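Local coordinates for TbpB (Actinobacillus pleuropneumoniae, PDB 3HOL), which probably binds host transferrin at the bacterial surface, as the lipoprotein component of a receptor used for iron acquisition, at residues D58-K63 against P72-K77; N98-V103 against K155-V160; F128-N133 against E138-Y143; Y143-D146 against T150-I153. One frame throughout, in Å; residues are numbered along the deposited sequence.

How the contacts relate
All four contacts lie in the N-terminal half of the chain, where the five-stranded sheet 29-107 meets the neighbouring beta barrel. Contacts 1 and 2, with centres about 15 Å apart, both reach that sheet and touch through the stacked rings of Tyr62 and Tyr102. Contact 2 passes to the barrel: its centre is about 10 Å from that of contact 3, and Leu159 O lies 2.7 Å from Ser130 N, a probable hydrogen bond. Contacts 3 and 4, with centres also about 10 Å apart, share Tyr143 and are sewn together by the probable bond from Phe152 N to Asn142 O, 2.8 Å. Contacts 3 and 4 both fall within the chain span bracketed by contact 2.

Contact 1: residues D58-K63 against P72-K77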
loop_
_atom_site.group_PDB
_atom_site.type_symbol
_atom_site.label_atom_id
_atom_site.label_comp_id
_atom_site.label_asym_id
_atom_site.label_seq_id
_atom_site.Cartn_x
_atom_site.Cartn_y
_atom_site.Cartn_z
ATOM N N ASP A 58 14.925 0.531 -11.024
ATOM C CA ASP A 58 15.821 0.692 -12.148
ATOM C C ASP A 58 15.142 1.301 -13.340
ATOM O O ASP A 58 15.820 1.766 -14.250
ATOM C CB ASP A 58 16.444 -0.656 -12.502
ATOM C CG ASP A 58 17.479 -1.056 -11.495
ATOM O OD1 ASP A 58 18.305 -0.197 -11.140
ATOM O OD2 ASP A 58 17.448 -2.195 -11.017
ATOM N N ASP A 59 13.814 1.273 -13.365
ATOM C CA ASP A 59 13.098 1.964 -14.431
ATOM C C ASP A 59 12.682 3.391 -14.025
ATOM O O ASP A 59 11.793 3.571 -13.175
ATOM C CB ASP A 59 11.845 1.190 -14.811
ATOM C CG ASP A 59 12.146 -0.215 -15.314
ATOM O OD1 ASP A 59 13.256 -0.486 -15.837
ATOM O OD2 ASP A 59 11.237 -1.052 -15.196
ATOM N N VAL A 60 13.284 4.386 -14.652
ATOM C CA VAL A 60 12.922 5.761 -14.411
ATOM C C VAL A 60 11.762 6.141 -15.353
ATOM O O VAL A 60 11.775 5.735 -16.520
ATOM C CB VAL A 60 14.154 6.644 -14.607
ATOM C CG1 VAL A 60 13.880 8.047 -14.250
ATOM C CG2 VAL A 60 15.282 6.144 -13.673
ATOM N N PRO A 61 10.745 6.893 -14.853
ATOM C CA PRO A 61 9.670 7.291 -15.751
ATOM C C PRO A 61 10.197 8.000 -17.018
ATOM O O PRO A 61 11.106 8.817 -16.929
ATOM C CB PRO A 61 8.851 8.275 -14.912
ATOM C CG PRO A 61 9.130 7.962 -13.512
ATOM C CD PRO A 61 10.500 7.324 -13.456
ATOM N N TYR A 62 9.638 7.683 -18.183
ATOM C CA TYR A 62 9.975 8.380 -19.440
ATOM C C TYR A 62 11.423 8.253 -19.898
ATOM O O TYR A 62 11.916 9.046 -20.711
ATOM C CB TYR A 62 9.535 9.863 -19.359
ATOM C CG TYR A 62 8.022 9.939 -19.281
ATOM C CD1 TYR A 62 7.248 9.656 -20.405
ATOM C CD2 TYR A 62 7.373 10.235 -18.080
ATOM C CE1 TYR A 62 5.848 9.691 -20.351
ATOM C CE2 TYR A 62 5.971 10.279 -17.997
ATOM C CZ TYR A 62 5.220 10.000 -19.152
ATOM O OH TYR A 62 3.846 10.029 -19.114
ATOM N N LYS A 63 12.109 7.236 -19.386
ATOM C CA LYS A 63 13.472 6.951 -19.817
ATOM C C LYS A 63 13.630 6.955 -21.360
ATOM O O LYS A 63 14.601 7.518 -21.871
ATOM C CB LYS A 63 13.946 5.589 -19.272
ATOM C CG LYS A 63 15.156 5.023 -20.025
ATOM C CD LYS A 63 16.426 5.755 -19.673
ATOM C CE LYS A 63 17.674 5.087 -20.328
ATOM N NZ LYS A 63 18.853 5.819 -19.795
ATOM N N PRO A 72 20.833 14.200 -22.041
ATOM C CA PRO A 72 19.939 13.507 -21.105
ATOM C C PRO A 72 20.546 13.545 -19.718
ATOM O O PRO A 72 21.726 13.206 -19.539
ATOM C CB PRO A 72 19.884 12.055 -21.627
ATOM C CG PRO A 72 20.394 12.157 -23.131
ATOM C CD PRO A 72 21.362 13.321 -23.110
ATOM N N ASP A 73 19.770 13.990 -18.742
ATOM C CA ASP A 73 20.287 14.054 -17.379
ATOM C C ASP A 73 19.288 13.406 -16.429
ATOM O O ASP A 73 18.316 14.021 -16.019
ATOM C CB ASP A 73 20.595 15.493 -16.986
ATOM C CG ASP A 73 21.227 15.594 -15.595
ATOM O OD1 ASP A 73 21.336 14.561 -14.886
ATOM O OD2 ASP A 73 21.603 16.706 -15.214
ATOM N N ILE A 74 19.532 12.129 -16.142
ATOM C CA ILE A 74 18.692 11.336 -15.244
ATOM C C ILE A 74 19.405 11.300 -13.902
ATOM O O ILE A 74 20.587 10.923 -13.823
ATOM C CB ILE A 74 18.552 9.905 -15.786
ATOM C CG1 ILE A 74 17.749 9.946 -17.101
ATOM C CG2 ILE A 74 17.886 8.911 -14.731
ATOM C CD1 ILE A 74 17.896 8.681 -17.884
ATOM N N LYS A 75 18.729 11.739 -12.855
ATOM C CA LYS A 75 19.424 11.842 -11.573
ATOM C C LYS A 75 19.846 10.446 -11.188
ATOM O O LYS A 75 19.081 9.506 -11.316
ATOM C CB LYS A 75 18.526 12.387 -10.488
ATOM C CG LYS A 75 19.339 12.820 -9.222
ATOM C CD LYS A 75 18.378 13.057 -8.034
ATOM C CE LYS A 75 19.132 13.565 -6.810
ATOM N NZ LYS A 75 18.165 13.676 -5.667
ATOM N N THR A 76 21.078 10.336 -10.727
ATOM C CA THR A 76 21.704 9.061 -10.391
ATOM C C THR A 76 20.918 8.271 -9.313
ATOM O O THR A 76 20.175 8.863 -8.511
ATOM C CB THR A 76 23.180 9.313 -9.959
ATOM O OG1 THR A 76 23.892 8.072 -9.916
ATOM C CG2 THR A 76 23.225 9.931 -8.581
ATOM N N LYS A 77 21.062 6.950 -9.332
ATOM C CA LYS A 77 20.423 6.069 -8.379
ATOM C C LYS A 77 21.297 5.943 -7.126
ATOM O O LYS A 77 22.485 5.621 -7.227
ATOM C CB LYS A 77 20.260 4.690 -9.013
ATOM C CG LYS A 77 19.381 3.731 -8.217
ATOM C CD LYS A 77 19.088 2.473 -9.061
ATOM C CE LYS A 77 18.178 1.476 -8.327
ATOM N NZ LYS A 77 18.921 0.641 -7.346
#
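Val60 and Ile74 form the apolar middle of this surface contact, which joins the loop after strand 50-52 to the edge strand 72-74 of the five-stranded sheet. The two side chains run antiparallel to one another, and Val60 CG2 comes to 3.9 Å from Ile74 CG2. Branched residues suit the place because each offers a methyl close to its backbone; Val60 also rests on Val89 and Tyr104 of the same sheet. The other arm of Ile74 ends in CD1, across which Lys63 runs at about a right angle. With CG anti to the backbone N (chi1 162°) and a bend at chi2, the lysine lays CD 3.7 Å and NZ 3.6 Å from Ile74 CD1. A type II turn from Val60 to Lys63, closed by Lys63 N to Val60 O, brings both residues to the isoleucine.

The other end is looser. Asp58, exposed, meets chiefly the aliphatic part of Lys77, its OD1 3.3 Å from Lys77 CE, while Lys77 NZ stands 3.9 Å from that oxygen, a long salt bridge. The chemistry implies that apolar contact between partly exposed side chains makes up the middle, whereas the charge pair at the solvent side probably adds little.

Contact 2: residues N98-V103 against K155-V160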
loop_
_atom_site.group_PDB
_atom_site.type_symbol
_atom_site.label_atom_id
_atom_site.label_comp_id
_atom_site.label_asym_id
_atom_site.label_seq_id
_atom_site.Cartn_x
_atom_site.Cartn_y
_atom_site.Cartn_z
ATOM N N ASN A 98 11.004 21.366 -27.652
ATOM C CA ASN A 98 11.038 19.981 -27.176
ATOM C C ASN A 98 10.778 19.990 -25.654
ATOM O O ASN A 98 10.826 21.045 -25.024
ATOM C CB ASN A 98 12.331 19.285 -27.563
ATOM C CG ASN A 98 12.336 18.825 -29.035
ATOM O OD1 ASN A 98 11.331 18.935 -29.761
ATOM N ND2 ASN A 98 13.438 18.273 -29.453
ATOM N N GLU A 99 10.440 18.840 -25.096
ATOM C CA GLU A 99 10.091 18.787 -23.663
ATOM C C GLU A 99 11.317 18.973 -22.788
ATOM O O GLU A 99 12.421 18.634 -23.212
ATOM C CB GLU A 99 9.397 17.476 -23.348
ATOM C CG GLU A 99 10.249 16.231 -23.479
ATOM C CD GLU A 99 9.469 14.976 -23.021
ATOM O OE1 GLU A 99 8.237 15.058 -22.806
ATOM O OE2 GLU A 99 10.102 13.929 -22.863
ATOM N N LYS A 100 11.123 19.547 -21.606
ATOM C CA LYS A 100 12.207 19.672 -20.611
ATOM C C LYS A 100 12.466 18.374 -19.765
ATOM O O LYS A 100 13.624 18.057 -19.422
ATOM C CB LYS A 100 11.956 20.898 -19.715
ATOM C CG LYS A 100 12.890 21.048 -18.518
ATOM C CD LYS A 100 14.374 21.350 -18.912
ATOM C CE LYS A 100 15.179 21.633 -17.662
ATOM N NZ LYS A 100 16.573 22.000 -18.008
ATOM N N GLY A 101 11.395 17.649 -19.419
ATOM C CA GLY A 101 11.512 16.407 -18.653
ATOM C C GLY A 101 10.470 16.258 -17.550
ATOM O O GLY A 101 9.344 16.811 -17.633
ATOM N N TYR A 102 10.851 15.503 -16.514
ATOM C CA TYR A 102 9.919 15.031 -15.503
ATOM C C TYR A 102 10.569 14.961 -14.131
ATOM O O TYR A 102 11.795 14.798 -14.022
ATOM C CB TYR A 102 9.394 13.622 -15.858
ATOM C CG TYR A 102 8.740 13.548 -17.218
ATOM C CD1 TYR A 102 7.368 13.722 -17.341
ATOM C CD2 TYR A 102 9.503 13.327 -18.387
ATOM C CE1 TYR A 102 6.755 13.675 -18.575
ATOM C CE2 TYR A 102 8.882 13.296 -19.645
ATOM C CZ TYR A 102 7.514 13.461 -19.711
ATOM O OH TYR A 102 6.861 13.454 -20.928
ATOM N N VAL A 103 9.725 15.066 -13.105
ATOM C CA VAL A 103 10.138 14.918 -11.682
ATOM C C VAL A 103 9.213 13.837 -11.097
ATOM O O VAL A 103 7.982 13.830 -11.378
ATOM C CB VAL A 103 10.029 16.268 -10.930
ATOM C CG1 VAL A 103 10.425 16.132 -9.416
ATOM C CG2 VAL A 103 10.940 17.359 -11.630
ATOM N N LYS A 155 10.962 30.904 -16.305
ATOM C CA LYS A 155 10.135 31.774 -17.148
ATOM C C LYS A 155 9.402 31.009 -18.209
ATOM O O LYS A 155 8.275 30.568 -17.973
ATOM C CB LYS A 155 10.937 32.980 -17.721
ATOM C CG LYS A 155 11.457 33.882 -16.632
ATOM C CD LYS A 155 11.936 35.208 -17.225
ATOM C CE LYS A 155 11.637 36.405 -16.363
ATOM N NZ LYS A 155 11.939 37.671 -17.118
ATOM N N ARG A 156 10.024 30.782 -19.366
ATOM C CA ARG A 156 9.388 29.943 -20.349
ATOM C C ARG A 156 9.333 28.460 -19.942
ATOM O O ARG A 156 8.424 27.723 -20.345
ATOM C CB ARG A 156 10.093 30.063 -21.702
ATOM C CG ARG A 156 9.280 29.425 -22.810
ATOM C CD ARG A 156 10.008 29.616 -24.191
ATOM N NE ARG A 156 11.208 28.778 -24.353
ATOM C CZ ARG A 156 11.217 27.473 -24.627
ATOM N NH1 ARG A 156 12.367 26.876 -24.740
ATOM N NH2 ARG A 156 10.096 26.741 -24.773
ATOM N N VAL A 157 10.304 28.044 -19.136
ATOM C CA VAL A 157 10.448 26.627 -18.758
ATOM C C VAL A 157 10.590 26.501 -17.238
ATOM O O VAL A 157 11.388 27.217 -16.617
ATOM C CB VAL A 157 11.706 26.021 -19.409
ATOM C CG1 VAL A 157 11.937 24.562 -18.944
ATOM C CG2 VAL A 157 11.615 26.082 -20.939
ATOM N N GLY A 158 9.866 25.564 -16.635
ATOM C CA GLY A 158 9.936 25.409 -15.181
ATOM C C GLY A 158 11.386 25.201 -14.770
ATOM O O GLY A 158 12.132 24.507 -15.477
ATOM N N LEU A 159 11.780 25.795 -13.641
ATOM C CA LEU A 159 13.051 25.488 -13.009
ATOM C C LEU A 159 13.020 24.120 -12.317
ATOM O O LEU A 159 12.115 23.863 -11.508
ATOM C CB LEU A 159 13.363 26.528 -11.950
ATOM C CG LEU A 159 14.572 26.273 -11.023
ATOM C CD1 LEU A 159 15.889 26.237 -11.813
ATOM C CD2 LEU A 159 14.652 27.351 -9.966
ATOM N N VAL A 160 14.023 23.277 -12.589
ATOM C CA VAL A 160 14.147 21.950 -11.967
ATOM C C VAL A 160 15.344 21.936 -11.006
ATOM O O VAL A 160 16.343 22.595 -11.281
ATOM C CB VAL A 160 14.348 20.849 -13.026
ATOM C CG1 VAL A 160 14.119 19.445 -12.434
ATOM C CG2 VAL A 160 13.328 21.031 -14.197
HETATM O O HOH W 1 10.140 23.983 -24.300
#
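Lys100 and Val103 pack against Val157 and Val160, joining the sheet strand 101-107 and the residues before it to a barrel loop. Ahead of them in sequence, Asn98 is linked to that loop through a water, which accepts from Arg156 NH2, 2.8 Å away, and lies 3.1 Å from Asn98 O, to which it may donate. Val157 CG2 lies over one face of the Arg156 guanidinium, whose NH1 bonds to Gly96 O. Glu99 takes no part; its OE2 bonds to Tyr69 and Asn65, and OE1 takes a weak bond from Tyr102 OH.

Lys100 does most of the touching. Its CG is anti to the backbone N (chi1 172°) and the chain then bends at chi2, which lays the methylenes across Val157 at about a right angle: CB and CG both lie 3.7 Å from Val157 CG1. Farther out, Lys100 CE passes Val160 CG2 at 4.0 Å. The long aliphatic stem thus behaves as a hydrophobic residue, while NZ makes a salt bridge with Asp163 and bonds to Asp91 O. Gly101 follows with a positive phi of 138°, a conformation in which a beta carbon would collide with the preceding carbonyl oxygen. Val103 closes the contact, its CG2 3.9 Å from Val160 CG1 as the side chains overlap head to tail. Beta-branched valines suit strand and loop by keeping methyls near the backbone.

With no direct hydrogen bond between the segments, aliphatic packing joins them, and the buried lysine's charge is probably balanced by Asp163, with Asp91 O as second partner.

Contact 3: residues F128-N133 against E138-Y143; sequences FTSNAN and EGRPNY
At the end of the barrel strand 119-133 the chain turns into a long loop, and Arg140 of that loop reaches back to grip Asn131 end-on. Arg140 NH2 donates to Asn131 OD1 at 2.6 Å, on a lone pair in the amide plane, with an N-H...O angle of 154°. Arg140 NH1 reaches Asn131 O at 2.9 Å from above the carbonyl plane, with a weak second bond to OD1. That same backbone oxygen also accepts from Ser130 OG. Asparagine offers a side-chain oxygen beside its own carbonyl, chi1 of 66° folding OD1 back to that position; arginine is long enough to reach both oxygens and has N-H groups left for other partners.

Asn133 CB covers one face of the guanidinium, 3.8 Å from Arg140 NE. Asn133 ND2 lies 3.5 Å from Glu138 CG, amide and carboxylate planes only 15° apart, but the polar ends look elsewhere: Asn133 OD1 to Asn135 N and Glu138 to Lys218. A water links Arg140 N with Asn133 O.

Around this knot, Arg140 NE bonds to Tyr224 OH and NH1 to Gly154 O, while the strand pairs by backbone hydrogen bonds with strand 257-265 (Thr129 with Phe258) and strand 43-44 (Ala132 with Val44).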
loop_
_atom_site.group_PDB
_atom_site.type_symbol
_atom_site.label_atom_id
_atom_site.label_comp_id
_atom_site.label_asym_id
_atom_site.label_seq_id
_atom_site.Cartn_x
_atom_site.Cartn_y
_atom_site.Cartn_z
ATOM N N PHE A 128 12.502 19.003 -7.225
ATOM C CA PHE A 128 11.327 19.814 -7.507
ATOM C C PHE A 128 11.333 20.257 -8.936
ATOM O O PHE A 128 12.395 20.261 -9.606
ATOM C CB PHE A 128 11.261 21.100 -6.624
ATOM C CG PHE A 128 12.453 22.049 -6.802
ATOM C CD1 PHE A 128 12.446 23.039 -7.791
ATOM C CD2 PHE A 128 13.558 21.976 -5.955
ATOM C CE1 PHE A 128 13.557 23.901 -7.954
ATOM C CE2 PHE A 128 14.656 22.824 -6.118
ATOM C CZ PHE A 128 14.640 23.792 -7.124
ATOM N N THR A 129 10.145 20.671 -9.386
ATOM C CA THR A 129 10.062 21.534 -10.577
ATOM C C THR A 129 9.163 22.720 -10.243
ATOM O O THR A 129 8.151 22.545 -9.548
ATOM C CB THR A 129 9.582 20.805 -11.882
ATOM O OG1 THR A 129 9.423 21.774 -12.939
ATOM C CG2 THR A 129 8.212 20.029 -11.694
ATOM N N SER A 130 9.553 23.926 -10.651
ATOM C CA SER A 130 8.591 25.038 -10.511
ATOM C C SER A 130 7.581 25.010 -11.661
ATOM O O SER A 130 7.633 24.153 -12.546
ATOM C CB SER A 130 9.305 26.388 -10.429
ATOM O OG SER A 130 9.695 26.773 -11.743
ATOM N N ASN A 131 6.599 25.912 -11.620
ATOM C CA ASN A 131 5.784 26.130 -12.803
ATOM C C ASN A 131 6.551 27.062 -13.755
ATOM O O ASN A 131 7.703 27.440 -13.443
ATOM C CB ASN A 131 4.414 26.712 -12.408
ATOM C CG ASN A 131 4.504 28.090 -11.820
ATOM O OD1 ASN A 131 5.550 28.541 -11.357
ATOM N ND2 ASN A 131 3.359 28.781 -11.806
ATOM N N ALA A 132 5.919 27.430 -14.879
ATOM C CA ALA A 132 6.498 28.342 -15.881
ATOM C C ALA A 132 5.713 29.654 -15.877
ATOM O O ALA A 132 4.490 29.650 -16.081
ATOM C CB ALA A 132 6.502 27.717 -17.290
ATOM N N ASN A 133 6.403 30.763 -15.646
ATOM C CA ASN A 133 5.730 32.081 -15.578
ATOM C C ASN A 133 6.542 33.129 -16.266
ATOM O O ASN A 133 7.540 33.615 -15.713
ATOM C CB ASN A 133 5.463 32.541 -14.148
ATOM C CG ASN A 133 4.388 33.639 -14.065
ATOM O OD1 ASN A 133 4.183 34.375 -15.025
ATOM N ND2 ASN A 133 3.725 33.762 -12.886
ATOM N N GLU A 138 5.699 39.007 -12.553
ATOM C CA GLU A 138 6.146 37.980 -11.610
ATOM C C GLU A 138 7.563 38.215 -11.102
ATOM O O GLU A 138 7.865 37.891 -9.953
ATOM C CB GLU A 138 6.003 36.578 -12.214
ATOM C CG GLU A 138 6.333 35.414 -11.251
ATOM C CD GLU A 138 5.406 35.326 -10.034
ATOM O OE1 GLU A 138 4.344 35.988 -9.994
ATOM O OE2 GLU A 138 5.740 34.587 -9.092
ATOM N N GLY A 139 8.411 38.800 -11.946
ATOM C CA GLY A 139 9.763 39.172 -11.570
ATOM C C GLY A 139 10.735 38.017 -11.358
ATOM O O GLY A 139 11.632 38.107 -10.522
ATOM N N ARG A 140 10.583 36.957 -12.135
ATOM C CA ARG A 140 11.514 35.828 -12.068
ATOM C C ARG A 140 12.861 36.242 -12.637
ATOM O O ARG A 140 12.923 37.150 -13.471
ATOM C CB ARG A 140 10.938 34.589 -12.738
ATOM C CG ARG A 140 9.893 33.918 -11.830
ATOM C CD ARG A 140 9.220 32.719 -12.440
ATOM N NE ARG A 140 8.227 32.230 -11.495
ATOM C CZ ARG A 140 7.647 31.038 -11.531
ATOM N NH1 ARG A 140 7.913 30.152 -12.496
ATOM N NH2 ARG A 140 6.750 30.737 -10.598
ATOM N N PRO A 141 13.946 35.608 -12.155
ATOM C CA PRO A 141 15.294 36.084 -12.481
ATOM C C PRO A 141 15.724 35.747 -13.908
ATOM O O PRO A 141 15.459 34.668 -14.404
ATOM C CB PRO A 141 16.192 35.352 -11.460
ATOM C CG PRO A 141 15.276 34.532 -10.588
ATOM C CD PRO A 141 13.995 34.362 -11.369
ATOM N N ASN A 142 16.427 36.672 -14.543
ATOM C CA ASN A 142 16.923 36.462 -15.876
ATOM C C ASN A 142 18.295 35.755 -15.893
ATOM O O ASN A 142 18.508 34.777 -16.641
ATOM C CB ASN A 142 17.001 37.829 -16.560
ATOM C CG ASN A 142 15.722 38.204 -17.249
ATOM O OD1 ASN A 142 14.877 37.371 -17.539
ATOM N ND2 ASN A 142 15.578 39.481 -17.536
ATOM N N TYR A 143 19.217 36.244 -15.070
ATOM C CA TYR A 143 20.605 35.808 -15.132
ATOM C C TYR A 143 21.189 35.426 -13.778
ATOM O O TYR A 143 21.430 36.286 -12.943
ATOM C CB TYR A 143 21.468 36.890 -15.813
ATOM C CG TYR A 143 20.864 37.439 -17.103
ATOM C CD1 TYR A 143 20.641 36.605 -18.194
ATOM C CD2 TYR A 143 20.520 38.804 -17.229
ATOM C CE1 TYR A 143 20.115 37.113 -19.407
ATOM C CE2 TYR A 143 19.948 39.316 -18.431
ATOM C CZ TYR A 143 19.772 38.458 -19.520
ATOM O OH TYR A 143 19.206 38.899 -20.710
HETATM O O HOH W 2 8.645 36.110 -14.619
#

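Contact 4: residues Y143-D146 against T150-I153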
loop_
_atom_site.group_PDB
_atom_site.type_symbol
_atom_site.label_atom_id
_atom_site.label_comp_id
_atom_site.label_asym_id
_atom_site.label_seq_id
_atom_site.Cartn_x
_atom_site.Cartn_y
_atom_site.Cartn_z
ATOM N N TYR A 143 19.217 36.244 -15.070
ATOM C CA TYR A 143 20.605 35.808 -15.132
ATOM C C TYR A 143 21.189 35.426 -13.778
ATOM O O TYR A 143 21.430 36.286 -12.943
ATOM C CB TYR A 143 21.468 36.890 -15.813
ATOM C CG TYR A 143 20.864 37.439 -17.103
ATOM C CD1 TYR A 143 20.641 36.605 -18.194
ATOM C CD2 TYR A 143 20.520 38.804 -17.229
ATOM C CE1 TYR A 143 20.115 37.113 -19.407
ATOM C CE2 TYR A 143 19.948 39.316 -18.431
ATOM C CZ TYR A 143 19.772 38.458 -19.520
ATOM O OH TYR A 143 19.206 38.899 -20.710
ATOM N N LEU A 144 21.425 34.126 -13.561
ATOM C CA LEU A 144 22.078 33.636 -12.318
ATOM C C LEU A 144 23.050 32.502 -12.660
ATOM O O LEU A 144 22.857 31.321 -12.308
ATOM C CB LEU A 144 21.047 33.187 -11.272
ATOM C CG LEU A 144 20.133 34.219 -10.618
ATOM C CD1 LEU A 144 18.917 33.540 -9.942
ATOM C CD2 LEU A 144 20.912 35.121 -9.611
ATOM N N ASN A 145 24.093 32.872 -13.386
ATOM C CA ASN A 145 25.010 31.905 -13.972
ATOM C C ASN A 145 25.819 31.134 -12.917
ATOM O O ASN A 145 26.348 30.078 -13.223
ATOM C CB ASN A 145 25.959 32.589 -14.976
ATOM C CG ASN A 145 25.262 33.042 -16.275
ATOM O OD1 ASN A 145 24.261 32.459 -16.744
ATOM N ND2 ASN A 145 25.832 34.071 -16.886
ATOM N N ASP A 146 25.936 31.656 -11.695
ATOM C CA ASP A 146 26.665 30.892 -10.661
ATOM C C ASP A 146 25.742 29.882 -9.966
ATOM O O ASP A 146 26.227 28.970 -9.274
ATOM C CB ASP A 146 27.295 31.801 -9.618
ATOM C CG ASP A 146 28.230 32.856 -10.237
ATOM O OD1 ASP A 146 28.789 32.583 -11.298
ATOM O OD2 ASP A 146 28.400 33.930 -9.634
ATOM N N THR A 150 21.154 27.383 -16.695
ATOM C CA THR A 150 20.235 27.937 -17.703
ATOM C C THR A 150 19.962 29.408 -17.368
ATOM O O THR A 150 20.363 29.865 -16.314
ATOM C CB THR A 150 18.904 27.079 -17.792
ATOM O OG1 THR A 150 18.151 27.429 -18.972
ATOM C CG2 THR A 150 18.062 27.221 -16.524
ATOM N N LYS A 151 19.335 30.138 -18.296
ATOM C CA LYS A 151 18.916 31.546 -18.121
ATOM C C LYS A 151 17.390 31.640 -18.119
ATOM O O LYS A 151 16.707 30.678 -18.513
ATOM C CB LYS A 151 19.460 32.421 -19.279
ATOM C CG LYS A 151 20.986 32.460 -19.377
ATOM C CD LYS A 151 21.525 33.335 -20.572
ATOM C CE LYS A 151 21.124 32.729 -21.954
ATOM N NZ LYS A 151 21.835 33.345 -23.093
ATOM N N PHE A 152 16.855 32.798 -17.711
ATOM C CA PHE A 152 15.403 33.054 -17.757
ATOM C C PHE A 152 14.702 31.990 -16.865
ATOM O O PHE A 152 13.854 31.207 -17.302
ATOM C CB PHE A 152 14.913 33.111 -19.231
ATOM C CG PHE A 152 15.768 34.041 -20.107
ATOM C CD1 PHE A 152 15.837 35.410 -19.818
ATOM C CD2 PHE A 152 16.551 33.539 -21.134
ATOM C CE1 PHE A 152 16.625 36.286 -20.595
ATOM C CE2 PHE A 152 17.364 34.413 -21.912
ATOM C CZ PHE A 152 17.394 35.774 -21.638
ATOM N N ILE A 153 15.093 32.021 -15.600
ATOM C CA ILE A 153 14.853 30.950 -14.638
ATOM C C ILE A 153 13.366 30.844 -14.296
ATOM O O ILE A 153 12.799 31.794 -13.772
ATOM C CB ILE A 153 15.635 31.185 -13.333
ATOM C CG1 ILE A 153 17.107 31.551 -13.599
ATOM C CG2 ILE A 153 15.577 29.908 -12.472
ATOM C CD1 ILE A 153 17.827 30.492 -14.401
HETATM O O HOH W 3 21.613 32.214 -15.720
#
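The backbones of Tyr143 and Lys151 approach to 5.5 Å between CA atoms, with Asn145 and Thr150 next at 7.2 Å, as the chain doubles back on itself. This is part of the long loop between strands 119-133 and 171-178 of the N-lobe barrel, and no hydrogen bond passes directly between the two segments, though backbone bonds of Phe152 with Asn142 and of Ile153 with Pro141 flank the contact.

The direct contacts are between side chains. Tyr143 and Phe152 extend alongside one another in a common direction, their ring centroids 5.4 Å apart and their planes at 62°, an oblique pairing. Tyr143 CE1 comes to 3.8 Å from Phe152 CZ, and the hydroxyl oxygen OH to 3.7 Å from Phe152 CE1. The two rings give exposed residues an apolar surface to share, and tyrosine, with a hydroxyl on an apolar ring, suits an exposed position. Phe152 adopts a left-handed backbone (phi 60°), unusual for a residue with a side chain. Its chi1 of -50°, which sets CG beside the backbone N, turns the ring to meet Tyr143.

Lys151 comes to the edge of the tyrosine ring, near its plane, with CD 4.1 Å from Tyr143 CD1; its methylenes make the contact. Ile153, buried, packs on Leu159 and Phe226, a setting that suits a branched apolar side chain.

Between the arms, one water accepts from Leu144 N and donates both to Asn145 OD1 at 2.8 Å and to Thr150 O at 2.7 Å.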